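Local structure of pngf-ii (Elizabethkingia meningoseptica, 4R4X) at residues Tyr276-Leu289 with Gln394-Val408. The protein probably removes N-linked glycans from glycoproteins as a peptide:N-glycosidase related to PNGase F. Residues are numbered along the deposited sequence; the frame is centred on the assembly and turned at random.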
ATOM      1  N   TYR A 276      11.318 -28.154 -17.604  1.00 19.22           N
ATOM      2  CA  TYR A 276      12.633 -28.034 -16.980  1.00 18.77           C
ATOM      3  C   TYR A 276      13.042 -29.383 -16.390  1.00 18.92           C
ATOM      4  O   TYR A 276      12.261 -30.028 -15.702  1.00 19.38           O
ATOM      5  CB  TYR A 276      12.632 -26.968 -15.853  1.00 19.04           C
ATOM      6  CG  TYR A 276      13.970 -26.844 -15.128  1.00 18.40           C
ATOM      7  CD1 TYR A 276      15.056 -26.197 -15.720  1.00 19.21           C
ATOM      8  CD2 TYR A 276      14.147 -27.375 -13.868  1.00 17.70           C
ATOM      9  CE1 TYR A 276      16.282 -26.091 -15.065  1.00 19.43           C
ATOM     10  CE2 TYR A 276      15.354 -27.271 -13.199  1.00 18.70           C
ATOM     11  CZ  TYR A 276      16.425 -26.641 -13.804  1.00 18.95           C
ATOM     12  OH  TYR A 276      17.613 -26.549 -13.137  1.00 19.90           O
ATOM     13  N   GLN A 277      14.274 -29.796 -16.647  1.00 20.20           N
ATOM     14  CA  GLN A 277      14.807 -31.068 -16.112  1.00 20.66           C
ATOM     15  C   GLN A 277      16.248 -30.858 -15.668  1.00 20.62           C
ATOM     16  O   GLN A 277      16.976 -30.100 -16.313  1.00 21.19           O
ATOM     17  CB  GLN A 277      14.705 -32.166 -17.181  1.00 23.72           C
ATOM     18  CG  GLN A 277      13.271 -32.580 -17.446  1.00 26.51           C
ATOM     19  CD  GLN A 277      13.104 -33.629 -18.536  1.00 30.48           C
ATOM     20  OE1 GLN A 277      12.032 -34.212 -18.682  1.00 35.27           O
ATOM     21  NE2 GLN A 277      14.136 -33.845 -19.310  1.00 30.15           N
ATOM     22  N   ASN A 278      16.668 -31.486 -14.564  1.00 19.60           N
ATOM     23  CA  ASN A 278      17.999 -31.212 -14.027  1.00 20.20           C
ATOM     24  C   ASN A 278      18.802 -32.439 -13.609  1.00 21.46           C
ATOM     25  O   ASN A 278      19.819 -32.295 -12.902  1.00 21.56           O
ATOM     26  CB  ASN A 278      17.914 -30.258 -12.833  1.00 19.74           C
ATOM     27  CG  ASN A 278      17.310 -30.908 -11.610  1.00 19.16           C
ATOM     28  OD1 ASN A 278      16.943 -32.096 -11.620  1.00 16.90           O
ATOM     29  ND2 ASN A 278      17.193 -30.127 -10.542  1.00 18.42           N
ATOM     30  N   GLY A 279      18.344 -33.619 -14.028  1.00 22.60           N
ATOM     31  CA  GLY A 279      19.023 -34.880 -13.709  1.00 24.20           C
ATOM     32  C   GLY A 279      18.361 -35.722 -12.628  1.00 23.88           C
ATOM     33  O   GLY A 279      18.752 -36.860 -12.431  1.00 23.20           O
ATOM     34  N   ASN A 280      17.376 -35.189 -11.901  1.00 21.81           N
ATOM     35  CA  ASN A 280      16.761 -35.976 -10.809  1.00 22.30           C
ATOM     36  C   ASN A 280      15.645 -36.936 -11.245  1.00 21.75           C
ATOM     37  O   ASN A 280      15.014 -37.535 -10.405  1.00 22.48           O
ATOM     38  CB  ASN A 280      16.290 -35.076  -9.644  1.00 21.34           C
ATOM     39  CG  ASN A 280      14.943 -34.389  -9.892  1.00 20.89           C
ATOM     40  OD1 ASN A 280      14.338 -33.875  -8.936  1.00 20.67           O
ATOM     41  ND2 ASN A 280      14.484 -34.337 -11.141  1.00 18.13           N
ATOM     42  N   GLY A 281      15.390 -37.037 -12.545  1.00 21.74           N
ATOM     43  CA  GLY A 281      14.464 -38.019 -13.075  1.00 23.82           C
ATOM     44  C   GLY A 281      13.030 -37.521 -13.174  1.00 24.43           C
ATOM     45  O   GLY A 281      12.171 -38.200 -13.713  1.00 25.72           O
ATOM     46  N   LYS A 282      12.771 -36.322 -12.666  1.00 22.28           N
ATOM     47  CA  LYS A 282      11.452 -35.746 -12.715  1.00 21.65           C
ATOM     48  C   LYS A 282      11.398 -34.590 -13.722  1.00 20.51           C
ATOM     49  O   LYS A 282      12.431 -34.157 -14.273  1.00 19.28           O
ATOM     50  CB  LYS A 282      11.042 -35.261 -11.322  1.00 22.51           C
ATOM     51  CG  LYS A 282      10.950 -36.384 -10.311  1.00 23.31           C
ATOM     52  CD  LYS A 282      10.519 -35.892  -8.946  1.00 23.98           C
ATOM     53  CE  LYS A 282      10.342 -37.052  -7.979  1.00 25.03           C
ATOM     54  NZ  LYS A 282      10.012 -36.517  -6.625  1.00 25.55           N
ATOM     55  N   SER A 283      10.182 -34.109 -13.939  1.00 19.84           N
ATOM     56  CA  SER A 283       9.910 -32.991 -14.820  1.00 20.63           C
ATOM     57  C   SER A 283       9.207 -31.875 -14.099  1.00 18.97           C
ATOM     58  O   SER A 283       8.375 -32.109 -13.221  1.00 18.77           O
ATOM     59  CB  SER A 283       9.034 -33.416 -15.971  1.00 22.06           C
ATOM     60  OG  SER A 283       9.811 -34.159 -16.856  1.00 23.79           O
ATOM     61  N   TYR A 284       9.531 -30.658 -14.510  1.00 18.45           N
ATOM     62  CA  TYR A 284       8.960 -29.461 -13.904  1.00 17.11           C
ATOM     63  C   TYR A 284       8.545 -28.571 -15.056  1.00 18.07           C
ATOM     64  O   TYR A 284       9.068 -28.715 -16.177  1.00 19.03           O
ATOM     65  CB  TYR A 284       9.988 -28.815 -12.985  1.00 16.21           C
ATOM     66  CG  TYR A 284      10.457 -29.789 -11.942  1.00 15.53           C
ATOM     67  CD1 TYR A 284       9.686 -30.030 -10.794  1.00 15.49           C
ATOM     68  CD2 TYR A 284      11.611 -30.521 -12.117  1.00 14.35           C
ATOM     69  CE1 TYR A 284      10.067 -30.956  -9.861  1.00 15.17           C
ATOM     70  CE2 TYR A 284      12.014 -31.459 -11.181  1.00 14.36           C
ATOM     71  CZ  TYR A 284      11.239 -31.672 -10.049  1.00 14.61           C
ATOM     72  OH  TYR A 284      11.618 -32.591  -9.089  1.00 14.84           O
ATOM     73  N   GLN A 285       7.608 -27.670 -14.791  1.00 17.60           N
ATOM     74  CA  GLN A 285       6.956 -26.918 -15.848  1.00 17.80           C
ATOM     75  C   GLN A 285       6.986 -25.411 -15.592  1.00 17.21           C
ATOM     76  O   GLN A 285       6.491 -24.935 -14.577  1.00 17.26           O
ATOM     77  CB  GLN A 285       5.504 -27.364 -15.991  1.00 18.38           C
ATOM     78  CG  GLN A 285       5.310 -28.857 -16.156  1.00 18.53           C
ATOM     79  CD  GLN A 285       5.312 -29.622 -14.844  1.00 19.28           C
ATOM     80  OE1 GLN A 285       4.785 -29.155 -13.817  1.00 18.27           O
ATOM     81  NE2 GLN A 285       5.899 -30.816 -14.871  1.00 18.74           N
ATOM     82  N   GLY A 286       7.548 -24.668 -16.539  1.00 16.63           N
ATOM     83  CA  GLY A 286       7.434 -23.213 -16.561  1.00 15.91           C
ATOM     84  C   GLY A 286       8.152 -22.492 -15.440  1.00 15.29           C
ATOM     85  O   GLY A 286       7.775 -21.375 -15.081  1.00 15.34           O
ATOM     86  N   VAL A 287       9.199 -23.115 -14.918  1.00 14.98           N
ATOM     87  CA  VAL A 287       9.896 -22.594 -13.742  1.00 15.27           C
ATOM     88  C   VAL A 287      11.106 -21.734 -14.066  1.00 15.41           C
ATOM     89  O   VAL A 287      11.636 -21.071 -13.166  1.00 14.17           O
ATOM     90  CB  VAL A 287      10.322 -23.710 -12.766  1.00 15.08           C
ATOM     91  CG1 VAL A 287       9.103 -24.470 -12.318  1.00 14.68           C
ATOM     92  CG2 VAL A 287      11.373 -24.641 -13.370  1.00 15.48           C
ATOM     93  N   ALA A 288      11.529 -21.741 -15.331  1.00 14.89           N
ATOM     94  CA  ALA A 288      12.724 -21.020 -15.750  1.00 15.79           C
ATOM     95  C   ALA A 288      12.519 -20.240 -17.044  1.00 16.22           C
ATOM     96  O   ALA A 288      11.802 -20.679 -17.943  1.00 16.17           O
ATOM     97  CB  ALA A 288      13.890 -21.992 -15.926  1.00 16.22           C
ATOM     98  N   LEU A 289      13.167 -19.081 -17.134  1.00 15.71           N
ATOM     99  CA  LEU A 289      13.150 -18.305 -18.348  1.00 17.47           C
ATOM    100  C   LEU A 289      13.782 -19.146 -19.469  1.00 17.51           C
ATOM    101  O   LEU A 289      14.709 -19.916 -19.216  1.00 16.05           O
ATOM    102  CB  LEU A 289      13.917 -16.996 -18.125  1.00 18.50           C
ATOM    103  CG  LEU A 289      14.442 -16.131 -19.261  1.00 19.03           C
ATOM    104  CD1 LEU A 289      14.814 -14.779 -18.676  1.00 19.80           C
ATOM    105  CD2 LEU A 289      15.634 -16.765 -19.952  1.00 20.61           C
ATOM    106  N   GLN A 394       0.578 -28.600 -12.379  1.00 17.51           N
ATOM    107  CA  GLN A 394       1.992 -28.184 -12.240  1.00 17.60           C
ATOM    108  C   GLN A 394       2.614 -28.865 -11.023  1.00 18.23           C
ATOM    109  O   GLN A 394       2.091 -28.746  -9.913  1.00 16.87           O
ATOM    110  CB  GLN A 394       2.112 -26.664 -12.109  1.00 17.17           C
ATOM    111  CG  GLN A 394       3.549 -26.157 -12.163  1.00 16.91           C
ATOM    112  CD  GLN A 394       3.681 -24.642 -12.014  1.00 16.27           C
ATOM    113  OE1 GLN A 394       2.736 -23.928 -11.655  1.00 16.03           O
ATOM    114  NE2 GLN A 394       4.863 -24.144 -12.322  1.00 16.30           N
ATOM    115  N   ASP A 395       3.734 -29.565 -11.233  1.00 17.76           N
ATOM    116  CA  ASP A 395       4.386 -30.319 -10.166  1.00 17.42           C
ATOM    117  C   ASP A 395       4.958 -29.426  -9.073  1.00 16.67           C
ATOM    118  O   ASP A 395       5.309 -28.278  -9.324  1.00 16.44           O
ATOM    119  CB  ASP A 395       5.494 -31.201 -10.757  1.00 19.75           C
ATOM    120  CG  ASP A 395       4.931 -32.428 -11.415  1.00 21.80           C
ATOM    121  OD1 ASP A 395       4.257 -33.195 -10.689  1.00 22.76           O
ATOM    122  OD2 ASP A 395       5.117 -32.604 -12.631  1.00 22.84           O
ATOM    123  N   TYR A 396       5.021 -29.965  -7.863  1.00 15.70           N
ATOM    124  CA  TYR A 396       5.672 -29.278  -6.751  1.00 17.32           C
ATOM    125  C   TYR A 396       7.154 -29.171  -7.006  1.00 15.95           C
ATOM    126  O   TYR A 396       7.709 -30.024  -7.677  1.00 14.61           O
ATOM    127  CB  TYR A 396       5.458 -30.024  -5.450  1.00 18.78           C
ATOM    128  CG  TYR A 396       4.051 -29.969  -4.975  1.00 20.36           C
ATOM    129  CD1 TYR A 396       3.129 -30.928  -5.384  1.00 23.12           C
ATOM    130  CD2 TYR A 396       3.625 -28.962  -4.122  1.00 22.70           C
ATOM    131  CE1 TYR A 396       1.831 -30.893  -4.947  1.00 24.70           C
ATOM    132  CE2 TYR A 396       2.326 -28.926  -3.669  1.00 23.80           C
ATOM    133  CZ  TYR A 396       1.440 -29.893  -4.092  1.00 25.29           C
ATOM    134  OH  TYR A 396       0.147 -29.860  -3.667  1.00 28.86           O
ATOM    135  N   PRO A 397       7.801 -28.142  -6.430  1.00 15.27           N
ATOM    136  CA  PRO A 397       9.213 -27.911  -6.688  1.00 15.67           C
ATOM    137  C   PRO A 397      10.147 -28.788  -5.860  1.00 15.47           C
ATOM    138  O   PRO A 397      10.796 -28.332  -4.924  1.00 15.03           O
ATOM    139  CB  PRO A 397       9.374 -26.410  -6.382  1.00 15.74           C
ATOM    140  CG  PRO A 397       8.327 -26.131  -5.357  1.00 15.49           C
ATOM    141  CD  PRO A 397       7.166 -26.972  -5.796  1.00 15.42           C
ATOM    142  N   THR A 398      10.218 -30.055  -6.255  1.00 16.04           N
ATOM    143  CA  THR A 398      11.058 -31.057  -5.619  1.00 15.79           C
ATOM    144  C   THR A 398      12.418 -31.213  -6.318  1.00 16.42           C
ATOM    145  O   THR A 398      13.121 -32.212  -6.129  1.00 16.35           O
ATOM    146  CB  THR A 398      10.316 -32.396  -5.637  1.00 16.52           C
ATOM    147  OG1 THR A 398       9.944 -32.721  -7.004  1.00 14.60           O
ATOM    148  CG2 THR A 398       9.067 -32.301  -4.812  1.00 16.52           C
HETATM  149  N   MSE A 399      12.826 -30.204  -7.085  1.00 17.47           N
HETATM  150  CA  MSE A 399      14.026 -30.318  -7.931  1.00 17.61           C
HETATM  151  C   MSE A 399      15.330 -30.212  -7.186  1.00 16.74           C
HETATM  152  O   MSE A 399      16.385 -30.449  -7.755  1.00 16.97           O
HETATM  153  CB  MSE A 399      14.000 -29.273  -9.055  1.00 18.31           C
HETATM  154  CG  MSE A 399      14.179 -27.822  -8.640  1.00 19.48           C
HETATM  155 SE   MSE A 399      12.442 -27.028  -8.125  1.00 24.98          SE
HETATM  156  CE  MSE A 399      11.566 -26.972  -9.889  1.00 21.21           C
ATOM    157  N   PHE A 400      15.274 -29.878  -5.908  1.00 15.50           N
ATOM    158  CA  PHE A 400      16.479 -29.517  -5.184  1.00 15.76           C
ATOM    159  C   PHE A 400      17.198 -30.705  -4.567  1.00 16.60           C
ATOM    160  O   PHE A 400      18.247 -30.548  -3.952  1.00 16.19           O
ATOM    161  CB  PHE A 400      16.150 -28.419  -4.185  1.00 15.21           C
ATOM    162  CG  PHE A 400      15.815 -27.123  -4.848  1.00 15.13           C
ATOM    163  CD1 PHE A 400      16.812 -26.376  -5.459  1.00 14.88           C
ATOM    164  CD2 PHE A 400      14.522 -26.655  -4.881  1.00 14.43           C
ATOM    165  CE1 PHE A 400      16.518 -25.193  -6.086  1.00 15.27           C
ATOM    166  CE2 PHE A 400      14.219 -25.454  -5.496  1.00 15.45           C
ATOM    167  CZ  PHE A 400      15.216 -24.723  -6.109  1.00 15.21           C
ATOM    168  N   ASN A 401      16.689 -31.913  -4.797  1.00 17.51           N
ATOM    169  CA  ASN A 401      17.497 -33.097  -4.471  1.00 19.32           C
ATOM    170  C   ASN A 401      18.645 -33.360  -5.456  1.00 20.73           C
ATOM    171  O   ASN A 401      19.469 -34.225  -5.199  1.00 24.02           O
ATOM    172  CB  ASN A 401      16.649 -34.349  -4.263  1.00 20.20           C
ATOM    173  CG  ASN A 401      16.039 -34.886  -5.549  1.00 22.16           C
ATOM    174  OD1 ASN A 401      15.923 -36.111  -5.721  1.00 26.54           O
ATOM    175  ND2 ASN A 401      15.639 -34.009  -6.435  1.00 19.63           N
ATOM    176  N   SER A 402      18.708 -32.624  -6.567  1.00 19.53           N
ATOM    177  CA  SER A 402      19.854 -32.697  -7.469  1.00 20.22           C
ATOM    178  C   SER A 402      20.753 -31.526  -7.143  1.00 20.80           C
ATOM    179  O   SER A 402      20.258 -30.420  -6.932  1.00 19.36           O
ATOM    180  CB  SER A 402      19.437 -32.582  -8.931  1.00 19.92           C
ATOM    181  OG  SER A 402      20.544 -32.215  -9.748  1.00 20.30           O
ATOM    182  N   ASP A 403      22.067 -31.753  -7.173  1.00 21.90           N
ATOM    183  CA  ASP A 403      23.033 -30.658  -7.004  1.00 24.29           C
ATOM    184  C   ASP A 403      22.853 -29.539  -8.044  1.00 23.19           C
ATOM    185  O   ASP A 403      23.238 -28.407  -7.781  1.00 22.62           O
ATOM    186  CB  ASP A 403      24.478 -31.178  -7.045  1.00 26.59           C
ATOM    187  CG  ASP A 403      25.503 -30.074  -6.750  1.00 27.91           C
ATOM    188  OD1 ASP A 403      25.619 -29.646  -5.586  1.00 30.31           O
ATOM    189  OD2 ASP A 403      26.165 -29.602  -7.689  1.00 30.03           O
ATOM    190  N   LYS A 404      22.276 -29.842  -9.213  1.00 20.75           N
ATOM    191  CA  LYS A 404      22.066 -28.821 -10.248  1.00 20.68           C
ATOM    192  C   LYS A 404      20.994 -27.791  -9.835  1.00 19.25           C
ATOM    193  O   LYS A 404      21.027 -26.648 -10.275  1.00 18.53           O
ATOM    194  CB  LYS A 404      21.666 -29.447 -11.587  1.00 23.05           C
ATOM    195  CG  LYS A 404      21.394 -28.409 -12.670  1.00 26.77           C
ATOM    196  CD  LYS A 404      21.353 -28.988 -14.086  1.00 31.24           C
ATOM    197  CE  LYS A 404      20.396 -28.200 -14.982  1.00 33.40           C
ATOM    198  NZ  LYS A 404      20.417 -28.712 -16.387  1.00 37.42           N
ATOM    199  N   GLY A 405      20.051 -28.202  -8.996  1.00 17.64           N
ATOM    200  CA  GLY A 405      19.019 -27.290  -8.500  1.00 17.07           C
ATOM    201  C   GLY A 405      18.291 -26.634  -9.655  1.00 16.68           C
ATOM    202  O   GLY A 405      17.866 -27.320 -10.604  1.00 16.63           O
ATOM    203  N   VAL A 406      18.163 -25.312  -9.576  1.00 16.21           N
ATOM    204  CA  VAL A 406      17.553 -24.517 -10.634  1.00 16.55           C
ATOM    205  C   VAL A 406      18.671 -23.698 -11.288  1.00 16.43           C
ATOM    206  O   VAL A 406      19.350 -22.946 -10.631  1.00 16.15           O
ATOM    207  CB  VAL A 406      16.480 -23.539 -10.094  1.00 16.27           C
ATOM    208  CG1 VAL A 406      16.125 -22.526 -11.165  1.00 16.82           C
ATOM    209  CG2 VAL A 406      15.242 -24.298  -9.659  1.00 16.49           C
ATOM    210  N   GLU A 407      18.832 -23.841 -12.586  1.00 17.57           N
ATOM    211  CA  GLU A 407      19.912 -23.179 -13.306  1.00 19.04           C
ATOM    212  C   GLU A 407      19.291 -22.538 -14.513  1.00 18.75           C
ATOM    213  O   GLU A 407      18.555 -23.206 -15.255  1.00 18.83           O
ATOM    214  CB  GLU A 407      20.978 -24.204 -13.705  1.00 22.63           C
ATOM    215  CG  GLU A 407      22.113 -23.636 -14.537  1.00 27.54           C
ATOM    216  CD  GLU A 407      23.313 -24.576 -14.568  1.00 31.31           C
ATOM    217  OE1 GLU A 407      24.452 -24.082 -14.394  1.00 35.66           O
ATOM    218  OE2 GLU A 407      23.101 -25.799 -14.703  1.00 31.55           O
ATOM    219  N   VAL A 408      19.542 -21.243 -14.684  1.00 17.48           N
ATOM    220  CA  VAL A 408      18.964 -20.452 -15.765  0.50 17.40           C
ATOM    221  C   VAL A 408      20.070 -19.653 -16.476  1.00 17.82           C
ATOM    222  O   VAL A 408      20.936 -19.082 -15.811  1.00 17.01           O
ATOM    223  CB  VAL A 408      17.914 -19.471 -15.192  0.50 16.57           C
ATOM    224  CG1 VAL A 408      17.078 -18.835 -16.289  0.50 16.12           C
ATOM    225  CG2 VAL A 408      17.015 -20.180 -14.189  0.50 16.79           C
TER
HETATM  226  O   HOH W   1      19.973 -31.510 -16.634  1.00 35.77           O
HETATM  227  O   HOH W   2      14.018 -37.025  -7.800  1.00 26.89           O
HETATM  228  O   HOH W   3      12.544 -35.142  -6.009  1.00 21.81           O
HETATM  229  O   HOH W   4       6.846 -27.478 -11.988  1.00 16.16           O
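The side-chain amide of Asn-278 ties the hairpin loop to two carbonyls of segment 394-408. Its ND2 donates almost straight to Gly-405 O (2.9 Å, 173°) and also to Met-399 O, both oxygens lying in the amide plane, which fixes the rotation of the group. With CG between the backbone N and the carbonyl carbon (chi1 71°), the amide is placed with OD1 back toward its own chain, where it accepts from Asn-280 N in an Asx turn, and ND2 across the contact. Gly-405 O, which lies at the edge of the Tyr-276 ring, accepts a second hydrogen bond, from Tyr-276 OH (2.7 Å); the same hydroxyl accepts from Glu-407 N, so it is held by two backbone groups. Ser-402 OG reaches Asn-278 O from above the carbonyl plane and accepts from Lys-404 N in an ST turn.

Met-399, a selenomethionine, lies against one face of the buried Tyr-284 ring: CB makes a CH-pi contact, 4.0 Å from the centroid, and the bends at chi2 and chi3 bring CE back to within 3.7 Å of Tyr-284 CG, with SE more distant above the face. The Tyr-284 hydroxyl shares a hydrogen bond with Thr-398 OG1 (2.7 Å). Beside it, Asn-401 ND2 donates in plane to a lone pair of Asn-280 OD1, the two amides turned 61° apart.

At the other end Gln-285 turns its amide toward Asp-395, the two side chains crossing at a slant: OE1 accepts from Asp-395 N (2.8 Å), and NE2 donates to the anti lone pair of Asp-395 OD2. Farther along, Ala-288 and Leu-289 pack on Val-408, which also touches Phe-383 of strand 378-384. The contact thus clasps a two-stranded beta-hairpin, 275-276 with 284-285, to the loop leading into edge strand 406-412, joining regions that match the N- and C-terminal PNGase F families.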